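Local coordinates for protein DNA gyrase, B subunit, truncated (Myxococcus xanthus, PDB 3CWV) that probably takes part in the ATP-dependent breakage, passage and rejoining of double-stranded DNA, as a member of the type II topoisomerase GyrB family, at residues A[13-16]-A[21-24]; A[32-37]-A[155-160]. One frame throughout, in Å; residues are numbered along the deposited sequence.

Interaction 1. Residues A[13-16]-A[21-24]; sequences ENVR and MYCG
Val15 lays a methyl group over one face of the Tyr22 ring. CG2 of Val15 lies 4.0 Å from the centroid of the Tyr22 ring. The line between them is only 9° off the ring normal, which makes this a CH-pi contact over the middle of the ring. The backbone of Val15 takes part as well, since its CA comes within 3.8 Å of Tyr22 CE1. Val15 CG1 lies on the same side of the ring, off its centre, 4.1 Å from Tyr22 CD1. A third approach is from the main chain of the preceding residue. Asn14 O stands obliquely to the ring, 4.0 Å from Tyr22 CE1.

The torsions explain which methyl does the work. Val15 holds CG1 anti to its own nitrogen (chi1 175°). CG2 therefore lies beside that nitrogen, where it can reach the centre of the ring. Tyr22 extends CG away from its carbonyl carbon, and its CB already points toward helix 11-17. The ring thus spans the gap between two segments whose nearest CA atoms, those of Val15 and Tyr22, are 6.7 Å apart.

Met21 and Tyr22 end the Arg-Pro-Gly-Met-Tyr sequence that is familiar in the GyrB family, and segment 13-16 precedes it. Here the contact joins short helices 11-17 and 20-23, separated by a tight connection. Helix 102-107 adds to the same cluster, with Val104 touching both Val15 and Tyr22. Val15 is buried, whereas Tyr22 is partly exposed.

The contact between the segments is mainly apolar. Dispersion and a weak CH-pi contact link them, with no polar bond between them, so the attraction probably depends on the methyl staying over the ring.

Interaction 2. Residues A[32-37]-A[155-160]; sequences HHLVYF and VHFVPD
This is a buried apolar contact between helix 28-47 and strand 151-159, inside the layer where helices cover the large mixed sheet. The local axes of residues 32-37 and 155-159 come within 10.0 Å and run nearly antiparallel, at 160°. Leu34 supplies most of the helix side. Its CB lies 3.9 Å from Phe157 CZ, approaching the ring obliquely. Its CD1 reaches further along the strand to Pro159, 4.0 Å from Pro159 CB. Leu34 thus bridges two strand residues whose CB atoms both point toward the helix. The backbone nitrogen of Val35 lies near the plane of the Phe157 ring, at its edge, 4.4 Å from CZ.

Helix-on-sheet packing of this kind belongs to the GHKL-type ATPase fold expected for the N-terminal part of a GyrB relative. Strand 151-159 is an inner strand, flanked by 109-118 and 64-70. Phe157 holds CG between its backbone nitrogen and carbonyl carbon (chi1 72°), and the ring reaches across to the helix. Tyr112 and Leu38 also touch the Phe157 side chain. With an alanine in place of Phe157 the ring is gone, which would probably open a gap beside Leu34 CB and weaken the apolar bridge from sheet to helix. Leu34 O is held by a hydrogen bond from Ser105 OG, while Phe164 packs against the Leu34 side chain.

Interactions 1 and 2 are neighbours, with their centres about 13 Å apart. Helix 20-23 leads on to helix 28-47. Both segments of interaction 1 precede those of interaction 2 in the chain. They also touch directly. Arg16 NH2 makes a salt bridge of 2.9 Å with Asp160 OD2, tying helix 11-17 to the end of segment 155-160. Tyr22 O packs 3.4 Å from Phe37 CZ, and Cys23 O lies 3.8 Å from His33 CB. Leu34 also touches Cys23. The N-terminal helices are thereby joined to both parts of interaction 2. In GyrB relatives this domain binds ATP; both contacts here are structural packing.

Interaction 1. Residues A[13-16]-A[21-24]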
ATOM      1  N   GLU A  13       2.325 -24.816 -10.003  1.00 31.26           N
ATOM      2  CA  GLU A  13       2.903 -25.228 -11.283  1.00 31.64           C
ATOM      3  C   GLU A  13       2.389 -24.389 -12.442  1.00 29.60           C
ATOM      4  O   GLU A  13       3.149 -24.093 -13.360  1.00 32.02           O
ATOM      5  CB  GLU A  13       2.718 -26.740 -11.522  1.00 32.10           C
ATOM      6  CG  GLU A  13       3.712 -27.592 -10.734  1.00 37.10           C
ATOM      7  CD  GLU A  13       5.177 -27.198 -10.973  1.00 39.91           C
ATOM      8  OE1 GLU A  13       5.559 -26.926 -12.133  1.00 38.92           O
ATOM      9  OE2 GLU A  13       5.961 -27.175 -10.000  1.00 34.42           O
ATOM     10  N   ASN A  14       1.131 -23.962 -12.374  1.00 32.07           N
ATOM     11  CA  ASN A  14       0.558 -22.995 -13.315  1.00 32.66           C
ATOM     12  C   ASN A  14       1.284 -21.669 -13.292  1.00 31.77           C
ATOM     13  O   ASN A  14       1.561 -21.082 -14.340  1.00 33.30           O
ATOM     14  CB  ASN A  14      -0.909 -22.713 -13.001  1.00 34.82           C
ATOM     15  CG  ASN A  14      -1.825 -23.855 -13.419  1.00 42.57           C
ATOM     16  OD1 ASN A  14      -1.374 -24.875 -13.954  1.00 45.38           O
ATOM     17  ND2 ASN A  14      -3.117 -23.686 -13.169  1.00 49.62           N
ATOM     18  N   VAL A  15       1.588 -21.181 -12.095  1.00 26.79           N
ATOM     19  CA  VAL A  15       2.351 -19.932 -11.970  1.00 24.99           C
ATOM     20  C   VAL A  15       3.770 -20.098 -12.504  1.00 22.72           C
ATOM     21  O   VAL A  15       4.276 -19.223 -13.215  1.00 24.11           O
ATOM     22  CB  VAL A  15       2.386 -19.436 -10.495  1.00 24.50           C
ATOM     23  CG1 VAL A  15       3.277 -18.212 -10.355  1.00 22.00           C
ATOM     24  CG2 VAL A  15       0.960 -19.087 -10.023  1.00 26.30           C
ATOM     25  N   ARG A  16       4.425 -21.205 -12.137  1.00 21.41           N
ATOM     26  CA  ARG A  16       5.816 -21.429 -12.576  1.00 22.29           C
ATOM     27  C   ARG A  16       5.911 -21.628 -14.096  1.00 23.99           C
ATOM     28  O   ARG A  16       6.968 -21.386 -14.676  1.00 23.19           O
ATOM     29  CB  ARG A  16       6.430 -22.639 -11.889  1.00 22.58           C
ATOM     30  CG  ARG A  16       6.655 -22.402 -10.371  1.00 23.45           C
ATOM     31  CD  ARG A  16       7.441 -23.562  -9.727  1.00 22.84           C
ATOM     32  NE  ARG A  16       8.799 -23.737 -10.265  1.00 24.06           N
ATOM     33  CZ  ARG A  16       9.914 -23.179  -9.814  1.00 23.67           C
ATOM     34  NH1 ARG A  16       9.913 -22.272  -8.823  1.00 26.81           N
ATOM     35  NH2 ARG A  16      11.063 -23.482 -10.424  1.00 28.24           N
ATOM     36  N   MET A  21       2.952 -13.853 -16.555  1.00 24.13           N
ATOM     37  CA  MET A  21       1.484 -13.594 -16.537  1.00 24.61           C
ATOM     38  C   MET A  21       1.004 -13.217 -15.138  1.00 29.02           C
ATOM     39  O   MET A  21      -0.089 -12.624 -14.947  1.00 27.57           O
ATOM     40  CB  MET A  21       0.682 -14.797 -17.025  1.00 26.55           C
ATOM     41  CG  MET A  21       1.015 -15.255 -18.453  1.00 32.25           C
ATOM     42  SD  MET A  21      -0.330 -16.170 -19.274  1.00 25.81           S
ATOM     43  CE  MET A  21      -1.260 -14.685 -19.530  1.00 32.76           C
ATOM     44  N   TYR A  22       1.838 -13.537 -14.158  1.00 27.69           N
ATOM     45  CA  TYR A  22       1.484 -13.326 -12.764  1.00 29.26           C
ATOM     46  C   TYR A  22       2.276 -12.226 -12.080  1.00 28.04           C
ATOM     47  O   TYR A  22       1.737 -11.549 -11.213  1.00 30.92           O
ATOM     48  CB  TYR A  22       1.636 -14.648 -12.001  1.00 26.08           C
ATOM     49  CG  TYR A  22       0.575 -15.643 -12.381  1.00 30.70           C
ATOM     50  CD1 TYR A  22       0.843 -16.690 -13.241  1.00 27.64           C
ATOM     51  CD2 TYR A  22      -0.721 -15.519 -11.880  1.00 31.76           C
ATOM     52  CE1 TYR A  22      -0.160 -17.601 -13.594  1.00 33.72           C
ATOM     53  CE2 TYR A  22      -1.703 -16.415 -12.209  1.00 31.42           C
ATOM     54  CZ  TYR A  22      -1.426 -17.441 -13.055  1.00 27.40           C
ATOM     55  OH  TYR A  22      -2.429 -18.322 -13.344  1.00 36.47           O
ATOM     56  N   CYS A  23       3.555 -12.063 -12.422  1.00 25.98           N
ATOM     57  CA  CYS A  23       4.339 -11.020 -11.787  1.00 25.53           C
ATOM     58  C   CYS A  23       4.731  -9.901 -12.764  1.00 26.58           C
ATOM     59  O   CYS A  23       5.505  -9.017 -12.419  1.00 26.82           O
ATOM     60  CB  CYS A  23       5.560 -11.620 -11.039  1.00 27.98           C
ATOM     61  SG  CYS A  23       6.712 -12.522 -12.075  1.00 29.19           S
ATOM     62  N   GLY A  24       4.146  -9.911 -13.963  1.00 23.90           N
ATOM     63  CA  GLY A  24       4.323  -8.791 -14.907  1.00 27.30           C
ATOM     64  C   GLY A  24       5.350  -9.099 -15.997  1.00 25.92           C
ATOM     65  O   GLY A  24       5.105  -8.908 -17.191  1.00 26.11           O
TER

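Interaction 2. Residues A[32-37]-A[155-160]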
ATOM      1  N   HIS A  32      10.875  -7.240  -8.527  1.00 20.68           N
ATOM      2  CA  HIS A  32      10.459  -6.355  -7.433  1.00 25.44           C
ATOM      3  C   HIS A  32       9.008  -6.606  -7.016  1.00 23.45           C
ATOM      4  O   HIS A  32       8.658  -6.496  -5.840  1.00 22.97           O
ATOM      5  CB  HIS A  32      10.689  -4.898  -7.805  1.00 22.49           C
ATOM      6  CG  HIS A  32      12.144  -4.555  -7.845  1.00 28.59           C
ATOM      7  ND1 HIS A  32      12.826  -4.066  -6.751  1.00 34.85           N
ATOM      8  CD2 HIS A  32      13.071  -4.764  -8.804  1.00 26.53           C
ATOM      9  CE1 HIS A  32      14.107  -3.931  -7.059  1.00 28.71           C
ATOM     10  NE2 HIS A  32      14.281  -4.343  -8.304  1.00 33.82           N
ATOM     11  N   HIS A  33       8.179  -6.970  -7.981  1.00 23.60           N
ATOM     12  CA  HIS A  33       6.786  -7.348  -7.660  1.00 23.48           C
ATOM     13  C   HIS A  33       6.624  -8.482  -6.674  1.00 23.85           C
ATOM     14  O   HIS A  33       5.698  -8.485  -5.880  1.00 20.61           O
ATOM     15  CB  HIS A  33       5.982  -7.559  -8.921  1.00 23.87           C
ATOM     16  CG  HIS A  33       5.447  -6.270  -9.454  1.00 34.01           C
ATOM     17  ND1 HIS A  33       6.274  -5.225  -9.808  1.00 40.90           N
ATOM     18  CD2 HIS A  33       4.182  -5.807  -9.571  1.00 42.07           C
ATOM     19  CE1 HIS A  33       5.538  -4.191 -10.178  1.00 43.10           C
ATOM     20  NE2 HIS A  33       4.265  -4.524 -10.056  1.00 44.37           N
ATOM     21  N   LEU A  34       7.567  -9.410  -6.661  1.00 22.08           N
ATOM     22  CA  LEU A  34       7.516 -10.466  -5.661  1.00 23.98           C
ATOM     23  C   LEU A  34       7.528  -9.886  -4.260  1.00 22.75           C
ATOM     24  O   LEU A  34       6.835 -10.385  -3.356  1.00 22.95           O
ATOM     25  CB  LEU A  34       8.695 -11.434  -5.844  1.00 24.31           C
ATOM     26  CG  LEU A  34       8.862 -12.103  -7.211  1.00 23.35           C
ATOM     27  CD1 LEU A  34      10.034 -13.086  -7.061  1.00 27.53           C
ATOM     28  CD2 LEU A  34       7.601 -12.851  -7.672  1.00 20.48           C
ATOM     29  N   VAL A  35       8.329  -8.853  -4.060  1.00 21.44           N
ATOM     30  CA  VAL A  35       8.376  -8.153  -2.777  1.00 20.57           C
ATOM     31  C   VAL A  35       7.119  -7.327  -2.539  1.00 21.84           C
ATOM     32  O   VAL A  35       6.576  -7.325  -1.417  1.00 20.43           O
ATOM     33  CB  VAL A  35       9.590  -7.190  -2.694  1.00 22.60           C
ATOM     34  CG1 VAL A  35       9.640  -6.558  -1.310  1.00 23.91           C
ATOM     35  CG2 VAL A  35      10.874  -7.977  -2.939  1.00 23.02           C
ATOM     36  N   TYR A  36       6.658  -6.625  -3.574  1.00 19.57           N
ATOM     37  CA  TYR A  36       5.447  -5.791  -3.441  1.00 22.44           C
ATOM     38  C   TYR A  36       4.235  -6.660  -3.071  1.00 21.14           C
ATOM     39  O   TYR A  36       3.365  -6.212  -2.309  1.00 23.63           O
ATOM     40  CB  TYR A  36       5.152  -5.026  -4.740  1.00 26.00           C
ATOM     41  CG  TYR A  36       6.255  -4.055  -5.173  1.00 28.33           C
ATOM     42  CD1 TYR A  36       7.131  -3.474  -4.246  1.00 24.84           C
ATOM     43  CD2 TYR A  36       6.391  -3.701  -6.517  1.00 30.57           C
ATOM     44  CE1 TYR A  36       8.132  -2.562  -4.669  1.00 24.94           C
ATOM     45  CE2 TYR A  36       7.393  -2.816  -6.943  1.00 32.30           C
ATOM     46  CZ  TYR A  36       8.240  -2.257  -6.019  1.00 33.64           C
ATOM     47  OH  TYR A  36       9.214  -1.396  -6.443  1.00 33.94           O
ATOM     48  N   PHE A  37       4.167  -7.882  -3.609  1.00 18.57           N
ATOM     49  CA  PHE A  37       3.061  -8.797  -3.248  1.00 20.22           C
ATOM     50  C   PHE A  37       3.066  -9.093  -1.737  1.00 21.98           C
ATOM     51  O   PHE A  37       2.001  -9.150  -1.086  1.00 22.63           O
ATOM     52  CB  PHE A  37       3.104 -10.130  -4.031  1.00 19.44           C
ATOM     53  CG  PHE A  37       2.956  -9.996  -5.553  1.00 20.62           C
ATOM     54  CD1 PHE A  37       2.263  -8.940  -6.122  1.00 21.25           C
ATOM     55  CD2 PHE A  37       3.483 -10.985  -6.386  1.00 22.32           C
ATOM     56  CE1 PHE A  37       2.100  -8.854  -7.545  1.00 28.25           C
ATOM     57  CE2 PHE A  37       3.335 -10.911  -7.777  1.00 27.93           C
ATOM     58  CZ  PHE A  37       2.641  -9.844  -8.356  1.00 22.63           C
ATOM     59  N   VAL A 155       8.006 -14.590   6.303  1.00 22.76           N
ATOM     60  CA  VAL A 155       8.113 -15.305   5.042  1.00 22.83           C
ATOM     61  C   VAL A 155       9.479 -14.901   4.489  1.00 22.25           C
ATOM     62  O   VAL A 155       9.727 -13.730   4.301  1.00 20.84           O
ATOM     63  CB  VAL A 155       7.033 -14.866   4.039  1.00 24.11           C
ATOM     64  CG1 VAL A 155       7.267 -15.529   2.670  1.00 18.27           C
ATOM     65  CG2 VAL A 155       5.655 -15.259   4.542  1.00 22.00           C
ATOM     66  N   HIS A 156      10.367 -15.862   4.313  1.00 20.26           N
ATOM     67  CA  HIS A 156      11.722 -15.575   3.807  1.00 23.36           C
ATOM     68  C   HIS A 156      11.826 -16.348   2.506  1.00 24.60           C
ATOM     69  O   HIS A 156      11.520 -17.523   2.493  1.00 26.14           O
ATOM     70  CB  HIS A 156      12.775 -16.102   4.777  1.00 26.26           C
ATOM     71  CG  HIS A 156      14.171 -16.067   4.225  1.00 32.63           C
ATOM     72  ND1 HIS A 156      14.739 -17.127   3.545  1.00 40.98           N
ATOM     73  CD2 HIS A 156      15.096 -15.082   4.223  1.00 35.06           C
ATOM     74  CE1 HIS A 156      15.972 -16.805   3.188  1.00 37.94           C
ATOM     75  NE2 HIS A 156      16.215 -15.571   3.599  1.00 33.89           N
ATOM     76  N   PHE A 157      12.278 -15.717   1.417  1.00 23.40           N
ATOM     77  CA  PHE A 157      12.348 -16.442   0.148  1.00 22.01           C
ATOM     78  C   PHE A 157      13.467 -15.915  -0.739  1.00 21.87           C
ATOM     79  O   PHE A 157      13.997 -14.823  -0.520  1.00 21.33           O
ATOM     80  CB  PHE A 157      11.003 -16.423  -0.618  1.00 22.14           C
ATOM     81  CG  PHE A 157      10.661 -15.087  -1.221  1.00 24.64           C
ATOM     82  CD1 PHE A 157      10.895 -14.844  -2.567  1.00 22.85           C
ATOM     83  CD2 PHE A 157      10.122 -14.072  -0.447  1.00 26.88           C
ATOM     84  CE1 PHE A 157      10.586 -13.583  -3.134  1.00 27.31           C
ATOM     85  CE2 PHE A 157       9.814 -12.821  -0.997  1.00 28.74           C
ATOM     86  CZ  PHE A 157      10.059 -12.570  -2.333  1.00 23.86           C
ATOM     87  N   VAL A 158      13.819 -16.737  -1.720  1.00 24.55           N
ATOM     88  CA  VAL A 158      14.851 -16.436  -2.698  1.00 24.08           C
ATOM     89  C   VAL A 158      14.235 -16.568  -4.097  1.00 22.17           C
ATOM     90  O   VAL A 158      13.877 -17.662  -4.524  1.00 19.86           O
ATOM     91  CB  VAL A 158      16.044 -17.426  -2.563  1.00 25.14           C
ATOM     92  CG1 VAL A 158      17.169 -17.061  -3.554  1.00 25.24           C
ATOM     93  CG2 VAL A 158      16.577 -17.424  -1.110  1.00 27.26           C
ATOM     94  N   PRO A 159      14.109 -15.443  -4.812  1.00 24.56           N
ATOM     95  CA  PRO A 159      13.579 -15.501  -6.175  1.00 23.96           C
ATOM     96  C   PRO A 159      14.361 -16.542  -6.954  1.00 23.42           C
ATOM     97  O   PRO A 159      15.589 -16.599  -6.841  1.00 25.19           O
ATOM     98  CB  PRO A 159      13.858 -14.092  -6.714  1.00 24.96           C
ATOM     99  CG  PRO A 159      13.725 -13.223  -5.460  1.00 26.84           C
ATOM    100  CD  PRO A 159      14.442 -14.066  -4.412  1.00 26.08           C
ATOM    101  N   ASP A 160      13.647 -17.346  -7.735  1.00 25.41           N
ATOM    102  CA  ASP A 160      14.242 -18.481  -8.428  1.00 24.72           C
ATOM    103  C   ASP A 160      15.185 -17.990  -9.530  1.00 26.80           C
ATOM    104  O   ASP A 160      14.744 -17.367 -10.524  1.00 22.74           O
ATOM    105  CB  ASP A 160      13.115 -19.333  -9.025  1.00 25.31           C
ATOM    106  CG  ASP A 160      13.581 -20.727  -9.440  1.00 28.22           C
ATOM    107  OD1 ASP A 160      14.670 -20.846 -10.057  1.00 28.83           O
ATOM    108  OD2 ASP A 160      12.878 -21.699  -9.095  1.00 26.65           O
TER